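Amino acid adenylation domain-containing protein (Bacillus stratosphericus LAMA 585, PDB 6ULY) probably activates an alpha-keto acid as its acyl adenylate at the expense of ATP, serving a keto acid-selecting module of a nonribosomal depsipeptide synthetase. Local coordinates at residues 185-190 / 419-424; 378-383 / 450-455; 408-413 / 438-443. All coordinates share one frame; numbering follows the deposited sequence.

Contact 1 of 3, residues 185-190 / 419-424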
loop_
_atom_site.group_PDB
_atom_site.type_symbol
_atom_site.label_atom_id
_atom_site.label_comp_id
_atom_site.label_asym_id
_atom_site.label_seq_id
_atom_site.Cartn_x
_atom_site.Cartn_y
_atom_site.Cartn_z
ATOM N N MET A 185 -0.637 5.925 -2.499
ATOM C CA MET A 185 -0.297 7.338 -2.445
ATOM C C MET A 185 1.191 7.501 -2.149
ATOM O O MET A 185 1.746 6.766 -1.325
ATOM C CB MET A 185 -1.122 8.058 -1.377
ATOM C CG MET A 185 -2.588 8.279 -1.749
ATOM S SD MET A 185 -2.808 9.239 -3.264
ATOM C CE MET A 185 -4.550 9.650 -3.161
ATOM N N PRO A 186 1.866 8.448 -2.798
ATOM C CA PRO A 186 3.296 8.629 -2.538
ATOM C C PRO A 186 3.530 9.221 -1.159
ATOM O O PRO A 186 2.683 9.928 -0.604
ATOM C CB PRO A 186 3.743 9.592 -3.646
ATOM C CG PRO A 186 2.515 10.381 -3.970
ATOM C CD PRO A 186 1.345 9.445 -3.753
ATOM N N LYS A 187 4.692 8.908 -0.600
ATOM C CA LYS A 187 5.121 9.482 0.664
ATOM C C LYS A 187 6.035 10.674 0.405
ATOM O O LYS A 187 6.542 10.885 -0.699
ATOM C CB LYS A 187 5.826 8.432 1.529
ATOM C CG LYS A 187 5.001 7.178 1.753
ATOM C CD LYS A 187 4.942 6.804 3.216
ATOM C CE LYS A 187 4.242 5.458 3.422
ATOM N NZ LYS A 187 2.806 5.477 3.015
ATOM N N CYS A 188 6.249 11.452 1.453
ATOM C CA CYS A 188 6.884 12.757 1.357
ATOM C C CYS A 188 8.239 12.702 2.057
ATOM O O CYS A 188 8.350 12.964 3.256
ATOM C CB CYS A 188 5.976 13.799 1.965
ATOM S SG CYS A 188 6.146 15.423 1.258
ATOM N N VAL A 189 9.275 12.366 1.290
ATOM C CA VAL A 189 10.617 12.240 1.845
ATOM C C VAL A 189 11.142 13.630 2.175
ATOM O O VAL A 189 11.273 14.484 1.292
ATOM C CB VAL A 189 11.541 11.503 0.866
ATOM C CG1 VAL A 189 12.972 11.439 1.394
ATOM C CG2 VAL A 189 11.002 10.091 0.599
ATOM N N GLU A 190 11.438 13.865 3.452
ATOM C CA GLU A 190 11.933 15.153 3.921
ATOM C C GLU A 190 13.430 15.044 4.191
ATOM O O GLU A 190 13.859 14.226 5.008
ATOM C CB GLU A 190 11.186 15.598 5.180
ATOM C CG GLU A 190 11.668 16.929 5.744
ATOM C CD GLU A 190 10.800 17.444 6.878
ATOM O OE1 GLU A 190 10.752 18.676 7.066
ATOM O OE2 GLU A 190 10.168 16.622 7.580
ATOM N N LYS A 419 15.203 12.784 6.997
ATOM C CA LYS A 419 14.595 12.973 8.308
ATOM C C LYS A 419 13.441 12.003 8.520
ATOM O O LYS A 419 13.155 11.614 9.658
ATOM C CB LYS A 419 14.082 14.405 8.470
ATOM C CG LYS A 419 15.142 15.483 8.476
ATOM C CD LYS A 419 14.528 16.799 8.925
ATOM C CE LYS A 419 15.507 17.949 8.818
ATOM N NZ LYS A 419 14.908 19.224 9.304
ATOM N N GLY A 420 12.765 11.614 7.443
ATOM C CA GLY A 420 11.623 10.729 7.526
ATOM C C GLY A 420 10.514 11.155 6.587
ATOM O O GLY A 420 10.583 12.232 5.979
ATOM N N TYR A 421 9.503 10.306 6.440
ATOM C CA TYR A 421 8.323 10.676 5.677
ATOM C C TYR A 421 7.524 11.724 6.442
ATOM O O TYR A 421 7.304 11.604 7.650
ATOM C CB TYR A 421 7.453 9.453 5.404
ATOM C CG TYR A 421 8.164 8.325 4.697
ATOM C CD1 TYR A 421 8.682 8.494 3.416
ATOM C CD2 TYR A 421 8.302 7.081 5.302
ATOM C CE1 TYR A 421 9.325 7.463 2.767
ATOM C CE2 TYR A 421 8.942 6.043 4.657
ATOM C CZ TYR A 421 9.453 6.240 3.392
ATOM O OH TYR A 421 10.091 5.205 2.754
ATOM N N TYR A 422 7.081 12.749 5.725
ATOM C CA TYR A 422 6.410 13.876 6.358
ATOM C C TYR A 422 5.047 13.453 6.893
ATOM O O TYR A 422 4.247 12.837 6.181
ATOM C CB TYR A 422 6.266 15.023 5.351
ATOM C CG TYR A 422 5.739 16.321 5.921
ATOM C CD1 TYR A 422 6.388 16.964 6.972
ATOM C CD2 TYR A 422 4.605 16.919 5.391
ATOM C CE1 TYR A 422 5.904 18.154 7.487
ATOM C CE2 TYR A 422 4.119 18.109 5.898
ATOM C CZ TYR A 422 4.769 18.722 6.941
ATOM O OH TYR A 422 4.270 19.904 7.434
ATOM N N ARG A 423 4.795 13.776 8.163
ATOM C CA ARG A 423 3.484 13.574 8.778
ATOM C C ARG A 423 3.054 12.109 8.722
ATOM O O ARG A 423 1.889 11.790 8.468
ATOM C CB ARG A 423 2.439 14.477 8.119
ATOM C CG ARG A 423 2.686 15.974 8.350
ATOM C CD ARG A 423 1.494 16.632 9.017
ATOM N NE ARG A 423 0.518 17.110 8.043
ATOM C CZ ARG A 423 -0.779 17.272 8.288
ATOM N NH1 ARG A 423 -1.283 16.972 9.479
ATOM N NH2 ARG A 423 -1.577 17.722 7.331
ATOM N N ASN A 424 3.998 11.200 8.976
ATOM C CA ASN A 424 3.658 9.778 8.970
ATOM C C ASN A 424 4.625 9.033 9.896
ATOM O O ASN A 424 5.534 8.326 9.462
ATOM C CB ASN A 424 3.688 9.198 7.558
ATOM C CG ASN A 424 3.057 7.830 7.491
ATOM O OD1 ASN A 424 2.996 7.120 8.493
ATOM N ND2 ASN A 424 2.574 7.452 6.315
HETATM O O HOH W 1 4.739 11.342 3.988
HETATM O O HOH W 2 9.845 13.780 7.927
#
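Lys187 lays its aliphatic chain over one face of the Tyr421 ring: CD stands 4.0 Å from the ring centroid in a CH-pi contact, offset toward the rim, while CB comes within 3.4 Å of Tyr421 CD1. Val189 runs alongside the same ring, pointing the same way, and sets CG2 at its edge, 3.8 Å from Tyr421 CE1. Cys188 CB packs on Tyr422 CB at 3.6 Å. Backbone bonds hold these side chains in register: Tyr422 N donates to Cys188 O at 2.8 Å, and Lys419 N reaches Glu190 O. Val189 and Tyr421 form a non-hydrogen-bonded antiparallel pair, through which the short strand 420-421 is added to the edge of a mixed sheet, next to strand 188-192 in the AMP-binding fold of the ANL superfamily. Two waters stitch the same edge. One accepts from Cys188 N and donates to Tyr422 O; the other donates to Glu190 OE2 and, weakly, to Gly420 O. With CG anti to the backbone N (chi1 179°) and the chain extended, Glu190 carries its carboxylate out to Ser173, which also receives Lys419 NZ, itself bonded to Asp171 O as well. Farther out, Tyr421 OH is bonded to Glu335. A type II turn from Tyr421 leads to Asn424, whose OD1 caps the following helix at Ala427 N and whose ND2 meets Glu426 of the second subunit.

Contact 2 of 3, residues 378-383 / 450-455. With QA7 (5'-O-{(S)-hydroxy[(4-methyl-2-oxopentanoyl)oxy]phosphoryl}adenosine), chain C.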
loop_
_atom_site.group_PDB
_atom_site.type_symbol
_atom_site.label_atom_id
_atom_site.label_comp_id
_atom_site.label_asym_id
_atom_site.label_seq_id
_atom_site.Cartn_x
_atom_site.Cartn_y
_atom_site.Cartn_z
ATOM N N VAL A 378 21.565 -17.646 -13.222
ATOM C CA VAL A 378 21.143 -16.253 -13.183
ATOM C C VAL A 378 22.385 -15.381 -13.108
ATOM O O VAL A 378 23.353 -15.723 -12.420
ATOM C CB VAL A 378 20.210 -15.962 -11.990
ATOM C CG1 VAL A 378 18.910 -16.732 -12.135
ATOM C CG2 VAL A 378 20.898 -16.316 -10.675
ATOM N N SER A 379 22.354 -14.256 -13.818
ATOM C CA SER A 379 23.455 -13.305 -13.844
ATOM C C SER A 379 22.984 -11.982 -13.260
ATOM O O SER A 379 21.968 -11.431 -13.697
ATOM C CB SER A 379 23.974 -13.098 -15.270
ATOM O OG SER A 379 24.642 -14.256 -15.741
ATOM N N PHE A 380 23.725 -11.479 -12.278
ATOM C CA PHE A 380 23.428 -10.208 -11.640
ATOM C C PHE A 380 24.570 -9.231 -11.876
ATOM O O PHE A 380 25.738 -9.620 -11.958
ATOM C CB PHE A 380 23.208 -10.377 -10.133
ATOM C CG PHE A 380 22.088 -11.312 -9.782
ATOM C CD1 PHE A 380 20.769 -10.932 -9.959
ATOM C CD2 PHE A 380 22.354 -12.565 -9.257
ATOM C CE1 PHE A 380 19.733 -11.792 -9.628
ATOM C CE2 PHE A 380 21.324 -13.424 -8.923
ATOM C CZ PHE A 380 20.012 -13.035 -9.113
ATOM N N THR A 381 24.218 -7.955 -11.980
ATOM C CA THR A 381 25.199 -6.890 -12.123
ATOM C C THR A 381 25.576 -6.372 -10.741
ATOM O O THR A 381 24.714 -5.885 -10.000
ATOM C CB THR A 381 24.648 -5.756 -12.984
ATOM O OG1 THR A 381 24.263 -6.269 -14.265
ATOM C CG2 THR A 381 25.700 -4.660 -13.152
ATOM N N GLU A 382 26.858 -6.479 -10.396
ATOM C CA GLU A 382 27.335 -5.907 -9.146
ATOM C C GLU A 382 27.129 -4.398 -9.153
ATOM O O GLU A 382 27.333 -3.730 -10.171
ATOM C CB GLU A 382 28.814 -6.233 -8.936
ATOM C CG GLU A 382 29.103 -7.704 -8.685
ATOM C CD GLU A 382 30.562 -7.964 -8.342
ATOM O OE1 GLU A 382 31.382 -8.118 -9.273
ATOM O OE2 GLU A 382 30.890 -8.005 -7.138
ATOM N N LEU A 383 26.716 -3.861 -8.008
ATOM C CA LEU A 383 26.479 -2.433 -7.864
ATOM C C LEU A 383 27.559 -1.743 -7.044
ATOM O O LEU A 383 27.504 -0.520 -6.869
ATOM C CB LEU A 383 25.096 -2.192 -7.248
ATOM C CG LEU A 383 23.945 -2.842 -8.028
ATOM C CD1 LEU A 383 22.595 -2.475 -7.429
ATOM C CD2 LEU A 383 23.982 -2.465 -9.510
ATOM N N ARG A 450 30.771 -5.644 -1.828
ATOM C CA ARG A 450 30.056 -4.998 -2.919
ATOM C C ARG A 450 28.620 -5.500 -2.948
ATOM O O ARG A 450 28.377 -6.711 -2.896
ATOM C CB ARG A 450 30.756 -5.267 -4.253
ATOM C CG ARG A 450 32.215 -4.804 -4.275
ATOM C CD ARG A 450 32.856 -4.978 -5.643
ATOM N NE ARG A 450 32.930 -6.378 -6.054
ATOM C CZ ARG A 450 34.002 -7.157 -5.920
ATOM N NH1 ARG A 450 35.118 -6.685 -5.379
ATOM N NH2 ARG A 450 33.956 -8.416 -6.335
ATOM N N LEU A 451 27.673 -4.569 -3.024
ATOM C CA LEU A 451 26.258 -4.912 -2.999
ATOM C C LEU A 451 25.791 -5.379 -4.370
ATOM O O LEU A 451 26.211 -4.850 -5.401
ATOM C CB LEU A 451 25.432 -3.702 -2.562
ATOM C CG LEU A 451 23.912 -3.838 -2.635
ATOM C CD1 LEU A 451 23.413 -4.843 -1.599
ATOM C CD2 LEU A 451 23.260 -2.482 -2.439
ATOM N N THR A 452 24.900 -6.367 -4.376
ATOM C CA THR A 452 24.251 -6.821 -5.601
ATOM C C THR A 452 22.776 -7.030 -5.288
ATOM O O THR A 452 22.431 -7.881 -4.462
ATOM C CB THR A 452 24.885 -8.108 -6.134
ATOM O OG1 THR A 452 26.231 -7.846 -6.548
ATOM C CG2 THR A 452 24.105 -8.642 -7.318
ATOM N N LEU A 453 21.918 -6.239 -5.925
ATOM C CA LEU A 453 20.482 -6.373 -5.732
ATOM C C LEU A 453 19.945 -7.517 -6.578
ATOM O O LEU A 453 20.375 -7.721 -7.717
ATOM C CB LEU A 453 19.769 -5.070 -6.091
ATOM C CG LEU A 453 19.423 -4.140 -4.925
ATOM C CD1 LEU A 453 20.558 -4.052 -3.929
ATOM C CD2 LEU A 453 19.074 -2.756 -5.440
ATOM N N THR A 454 19.007 -8.272 -6.005
ATOM C CA THR A 454 18.398 -9.412 -6.675
ATOM C C THR A 454 16.881 -9.330 -6.770
ATOM O O THR A 454 16.290 -10.095 -7.540
ATOM C CB THR A 454 18.768 -10.720 -5.956
ATOM O OG1 THR A 454 18.366 -10.646 -4.580
ATOM C CG2 THR A 454 20.266 -10.974 -6.034
ATOM N N GLY A 455 16.239 -8.439 -6.024
ATOM C CA GLY A 455 14.795 -8.344 -6.057
ATOM C C GLY A 455 14.295 -7.395 -4.985
ATOM O O GLY A 455 15.064 -6.637 -4.389
HETATM C C01 QA7 C . 21.189 5.493 -8.483
HETATM C C02 QA7 C . 19.951 6.308 -8.494
HETATM C C03 QA7 C . 20.228 7.682 -7.948
HETATM C C04 QA7 C . 18.926 5.470 -7.800
HETATM C C05 QA7 C . 17.974 6.151 -6.869
HETATM C C06 QA7 C . 16.507 5.923 -7.030
HETATM C C10 QA7 C . 14.571 3.592 -5.334
HETATM C C11 QA7 C . 14.332 2.272 -5.635
HETATM C C12 QA7 C . 15.255 1.348 -4.736
HETATM C C13 QA7 C . 15.417 0.341 -5.412
HETATM C C14 QA7 C . 15.301 0.788 -6.992
HETATM C C16 QA7 C . 17.373 1.789 -7.599
HETATM C C18 QA7 C . 18.420 0.152 -8.476
HETATM C C19 QA7 C . 19.286 -0.748 -9.089
HETATM C C21 QA7 C . 17.773 -2.374 -8.863
HETATM C C23 QA7 C . 17.230 -0.295 -8.085
HETATM N N15 QA7 C . 16.592 0.754 -7.551
HETATM N N17 QA7 C . 18.495 1.442 -8.160
HETATM N N20 QA7 C . 18.930 -1.976 -9.251
HETATM N N22 QA7 C . 16.931 -1.586 -8.298
HETATM N N24 QA7 C . 20.548 -0.308 -9.502
HETATM O O07 QA7 C . 15.600 6.403 -6.154
HETATM O O09 QA7 C . 13.769 4.448 -6.058
HETATM O O25 QA7 C . 14.809 1.942 -7.014
HETATM O O26 QA7 C . 14.396 -0.669 -5.289
HETATM O O27 QA7 C . 14.765 1.049 -3.346
HETATM O O28 QA7 C . 13.362 6.783 -6.919
HETATM O O29 QA7 C . 13.653 6.424 -4.734
HETATM O O30 QA7 C . 16.159 5.325 -7.920
HETATM O O31 QA7 C . 18.376 6.797 -6.027
HETATM P P08 QA7 C . 14.078 5.988 -5.994
HETATM O O HOH W 3 22.141 -5.807 -8.965
#
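The Phe380 ring receives the methyl of Thr454 over the centre of one face, CG2 lying 3.7 Å from the centroid in a CH-pi contact only 12° off the normal. Thr452 CG2 presses on the root of the same side chain, 3.4 Å from Phe380 CB. The second flat group, the guanidinium of Arg450, takes Glu382 OE2 at its edge and in its plane. These contacts join strand 378-381, part of a two-stranded antiparallel sheet with 355-359, to 450-456, an outer strand of the five-stranded antiparallel sheet, beside the adenine of the acyl adenylate. Arg450 approaches side-on and spends two nitrogens on one oxygen: NE lies 2.8 Å from Glu382 OE2, coming from above the carboxylate plane, whereas NH2 uses the syn lone pair. The two planes stand 70° apart, and a bend at chi3 (-63°) turns the arginine tip back to the glutamate. A water bridges Thr381 O and Leu453 O, and Leu383 N donates to Leu451 O at 2.8 Å. That bond holds Leu383 where its side chain can cross Leu453 at about a right angle, and both leucines line the pocket: Leu383 CD1 is 3.6 Å from the ligand's exocyclic N24, and Leu453 CD2 is 3.7 Å from its C21.

Contact 3 of 3, residues 408-413 / 438-443. With QA7 (5'-O-{(S)-hydroxy[(4-methyl-2-oxopentanoyl)oxy]phosphoryl}adenosine), chain C; SO4 (sulfate ion), chain K.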
loop_
_atom_site.group_PDB
_atom_site.type_symbol
_atom_site.label_atom_id
_atom_site.label_comp_id
_atom_site.label_asym_id
_atom_site.label_seq_id
_atom_site.Cartn_x
_atom_site.Cartn_y
_atom_site.Cartn_z
ATOM N N GLY A 408 19.385 -11.626 1.109
ATOM C CA GLY A 408 18.572 -11.201 2.230
ATOM C C GLY A 408 18.070 -9.782 2.060
ATOM O O GLY A 408 18.106 -9.232 0.955
ATOM N N ARG A 409 17.604 -9.177 3.148
ATOM C CA ARG A 409 17.037 -7.835 3.114
ATOM C C ARG A 409 18.144 -6.799 3.252
ATOM O O ARG A 409 18.908 -6.822 4.225
ATOM C CB ARG A 409 16.003 -7.671 4.226
ATOM C CG ARG A 409 14.744 -8.473 3.993
ATOM C CD ARG A 409 14.206 -9.084 5.282
ATOM N NE ARG A 409 12.911 -9.723 5.062
ATOM C CZ ARG A 409 12.751 -10.934 4.537
ATOM N NH1 ARG A 409 13.807 -11.652 4.176
ATOM N NH2 ARG A 409 11.531 -11.428 4.372
ATOM N N VAL A 410 18.217 -5.884 2.287
ATOM C CA VAL A 410 19.249 -4.854 2.277
ATOM C C VAL A 410 18.868 -3.756 3.258
ATOM O O VAL A 410 17.740 -3.254 3.241
ATOM C CB VAL A 410 19.434 -4.277 0.862
ATOM C CG1 VAL A 410 20.557 -3.241 0.855
ATOM C CG2 VAL A 410 19.707 -5.385 -0.144
ATOM N N GLN A 411 19.815 -3.368 4.105
ATOM C CA GLN A 411 19.616 -2.272 5.035
ATOM C C GLN A 411 20.786 -1.311 4.924
ATOM O O GLN A 411 21.909 -1.712 4.609
ATOM C CB GLN A 411 19.479 -2.774 6.482
ATOM C CG GLN A 411 18.218 -3.589 6.736
ATOM C CD GLN A 411 18.020 -3.916 8.208
ATOM O OE1 GLN A 411 18.966 -3.879 8.998
ATOM N NE2 GLN A 411 16.786 -4.226 8.585
ATOM N N ILE A 412 20.515 -0.038 5.196
ATOM C CA ILE A 412 21.486 1.028 4.994
ATOM C C ILE A 412 21.617 1.839 6.271
ATOM O O ILE A 412 20.610 2.265 6.848
ATOM C CB ILE A 412 21.082 1.954 3.830
ATOM C CG1 ILE A 412 20.833 1.151 2.553
ATOM C CG2 ILE A 412 22.144 3.004 3.610
ATOM C CD1 ILE A 412 22.053 0.441 2.029
ATOM N N LYS A 413 22.852 2.081 6.689
ATOM C CA LYS A 413 23.153 3.010 7.765
ATOM C C LYS A 413 24.109 4.071 7.242
ATOM O O LYS A 413 25.073 3.754 6.538
ATOM C CB LYS A 413 23.781 2.300 8.967
ATOM C CG LYS A 413 23.935 3.187 10.204
ATOM C CD LYS A 413 25.026 2.689 11.165
ATOM C CE LYS A 413 24.939 1.204 11.420
ATOM N NZ LYS A 413 25.834 0.781 12.538
ATOM N N PHE A 438 18.249 1.749 8.069
ATOM C CA PHE A 438 17.120 2.053 7.202
ATOM C C PHE A 438 16.783 0.832 6.356
ATOM O O PHE A 438 17.656 0.273 5.684
ATOM C CB PHE A 438 17.414 3.248 6.291
ATOM C CG PHE A 438 16.343 3.486 5.274
ATOM C CD1 PHE A 438 15.228 4.240 5.590
ATOM C CD2 PHE A 438 16.429 2.922 4.014
ATOM C CE1 PHE A 438 14.229 4.448 4.659
ATOM C CE2 PHE A 438 15.431 3.126 3.077
ATOM C CZ PHE A 438 14.331 3.889 3.402
ATOM N N HIS A 439 15.515 0.437 6.380
ATOM C CA HIS A 439 15.041 -0.752 5.683
ATOM C C HIS A 439 14.628 -0.369 4.269
ATOM O O HIS A 439 13.675 0.394 4.082
ATOM C CB HIS A 439 13.866 -1.373 6.439
ATOM C CG HIS A 439 13.571 -2.786 6.049
ATOM N ND1 HIS A 439 14.310 -3.854 6.511
ATOM C CD2 HIS A 439 12.610 -3.311 5.252
ATOM C CE1 HIS A 439 13.821 -4.975 6.012
ATOM N NE2 HIS A 439 12.790 -4.673 5.243
ATOM N N THR A 440 15.341 -0.904 3.275
ATOM C CA THR A 440 15.136 -0.475 1.896
ATOM C C THR A 440 13.929 -1.139 1.255
ATOM O O THR A 440 13.306 -0.552 0.364
ATOM C CB THR A 440 16.371 -0.785 1.050
ATOM O OG1 THR A 440 16.572 -2.204 1.003
ATOM C CG2 THR A 440 17.606 -0.104 1.622
ATOM N N GLY A 441 13.585 -2.346 1.686
ATOM C CA GLY A 441 12.629 -3.153 0.966
ATOM C C GLY A 441 13.214 -3.926 -0.194
ATOM O O GLY A 441 12.477 -4.661 -0.862
ATOM N N ASP A 442 14.511 -3.787 -0.453
ATOM C CA ASP A 442 15.180 -4.460 -1.554
ATOM C C ASP A 442 15.876 -5.723 -1.064
ATOM O O ASP A 442 16.301 -5.815 0.089
ATOM C CB ASP A 442 16.207 -3.536 -2.213
ATOM C CG ASP A 442 15.570 -2.317 -2.842
ATOM O OD1 ASP A 442 14.574 -2.478 -3.578
ATOM O OD2 ASP A 442 16.058 -1.197 -2.593
ATOM N N LEU A 443 15.991 -6.693 -1.962
ATOM C CA LEU A 443 16.683 -7.943 -1.694
ATOM C C LEU A 443 18.003 -7.962 -2.449
ATOM O O LEU A 443 18.091 -7.473 -3.582
ATOM C CB LEU A 443 15.832 -9.144 -2.108
ATOM C CG LEU A 443 14.462 -9.260 -1.440
ATOM C CD1 LEU A 443 13.710 -10.455 -1.999
ATOM C CD2 LEU A 443 14.601 -9.376 0.069
HETATM C C01 QA7 C . 21.189 5.493 -8.483
HETATM C C02 QA7 C . 19.951 6.308 -8.494
HETATM C C03 QA7 C . 20.228 7.682 -7.948
HETATM C C04 QA7 C . 18.926 5.470 -7.800
HETATM C C05 QA7 C . 17.974 6.151 -6.869
HETATM C C06 QA7 C . 16.507 5.923 -7.030
HETATM C C10 QA7 C . 14.571 3.592 -5.334
HETATM C C11 QA7 C . 14.332 2.272 -5.635
HETATM C C12 QA7 C . 15.255 1.348 -4.736
HETATM C C13 QA7 C . 15.417 0.341 -5.412
HETATM C C14 QA7 C . 15.301 0.788 -6.992
HETATM C C16 QA7 C . 17.373 1.789 -7.599
HETATM C C18 QA7 C . 18.420 0.152 -8.476
HETATM C C19 QA7 C . 19.286 -0.748 -9.089
HETATM C C21 QA7 C . 17.773 -2.374 -8.863
HETATM C C23 QA7 C . 17.230 -0.295 -8.085
HETATM N N15 QA7 C . 16.592 0.754 -7.551
HETATM N N17 QA7 C . 18.495 1.442 -8.160
HETATM N N20 QA7 C . 18.930 -1.976 -9.251
HETATM N N22 QA7 C . 16.931 -1.586 -8.298
HETATM N N24 QA7 C . 20.548 -0.308 -9.502
HETATM O O07 QA7 C . 15.600 6.403 -6.154
HETATM O O09 QA7 C . 13.769 4.448 -6.058
HETATM O O25 QA7 C . 14.809 1.942 -7.014
HETATM O O26 QA7 C . 14.396 -0.669 -5.289
HETATM O O27 QA7 C . 14.765 1.049 -3.346
HETATM O O28 QA7 C . 13.362 6.783 -6.919
HETATM O O29 QA7 C . 13.653 6.424 -4.734
HETATM O O30 QA7 C . 16.159 5.325 -7.920
HETATM O O31 QA7 C . 18.376 6.797 -6.027
HETATM P P08 QA7 C . 14.078 5.988 -5.994
HETATM S S SO4 K . 10.479 -7.046 6.896
HETATM O O1 SO4 K . 10.408 -6.080 7.981
HETATM O O2 SO4 K . 9.638 -8.178 7.186
HETATM O O3 SO4 K . 11.833 -7.507 6.711
HETATM O O4 SO4 K . 10.033 -6.416 5.690
#
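The ribose site of the adenylate pocket is built on this strand pair, for Asp442 turns its carboxylate to the two ribose hydroxyls: O27 donates to OD2 at 2.7 Å, and O26 to OD1 in a very short bond. Behind it, Val410 N gives a nearly straight hydrogen bond (176°) to Asp442 O, fixing the backbone that carries the carboxylate. Thr440 OG1 is used twice. It donates to Val410 O at 2.7 Å, from above the carbonyl plane, and accepts from Asp442 N, closing an ST turn; the hydroxyl can do both because chi1 of 63° places it between the backbone N and the carbonyl carbon. Its methyl CG2 meets Ile412 CG1 at 3.6 Å. On the face shared by Arg409, Gln411 and His439, Gln411 NE2 points in the ring plane at His439 ND1, 3.3 Å away, with amide and ring turned 80° to each other. Arg393 holds the amide oxygen of Gln411, and Glu457 the NE2 of His439. A sulfate, probably from the crystallisation liquor, accepts from Arg409 NE. Between Arg409 and Gln411 the register against 438-443 shifts by two, a beta bulge within an antiparallel sheet, and an aspartate accepting hydrogen bonds from both ribose hydroxyls is a hallmark of ANL adenylate-forming enzymes.

How the contacts relate
From the N terminus, segment 185-190 comes first and waits until 419-424 for contact 1 to close a loop of 228 intervening residues. Within that loop begin both other contacts, at 378-383 and 408-413, yet each finds its partner only after it, so contact 1 crosses contacts 2 and 3. Contact 3, closed by 438-443, is nested inside the loop that contact 2 completes at 450-455. Strands 438-447 and 450-456 are sheet neighbours, and Leu443 meets Thr454 and Gly455 at a classic bulge, joining contacts 2 and 3 directly; both reach the adenylate. Contact 1 adds strand 420-421 to a separate mixed sheet; the centres of contacts 1 and 3 lie about 18 Å apart.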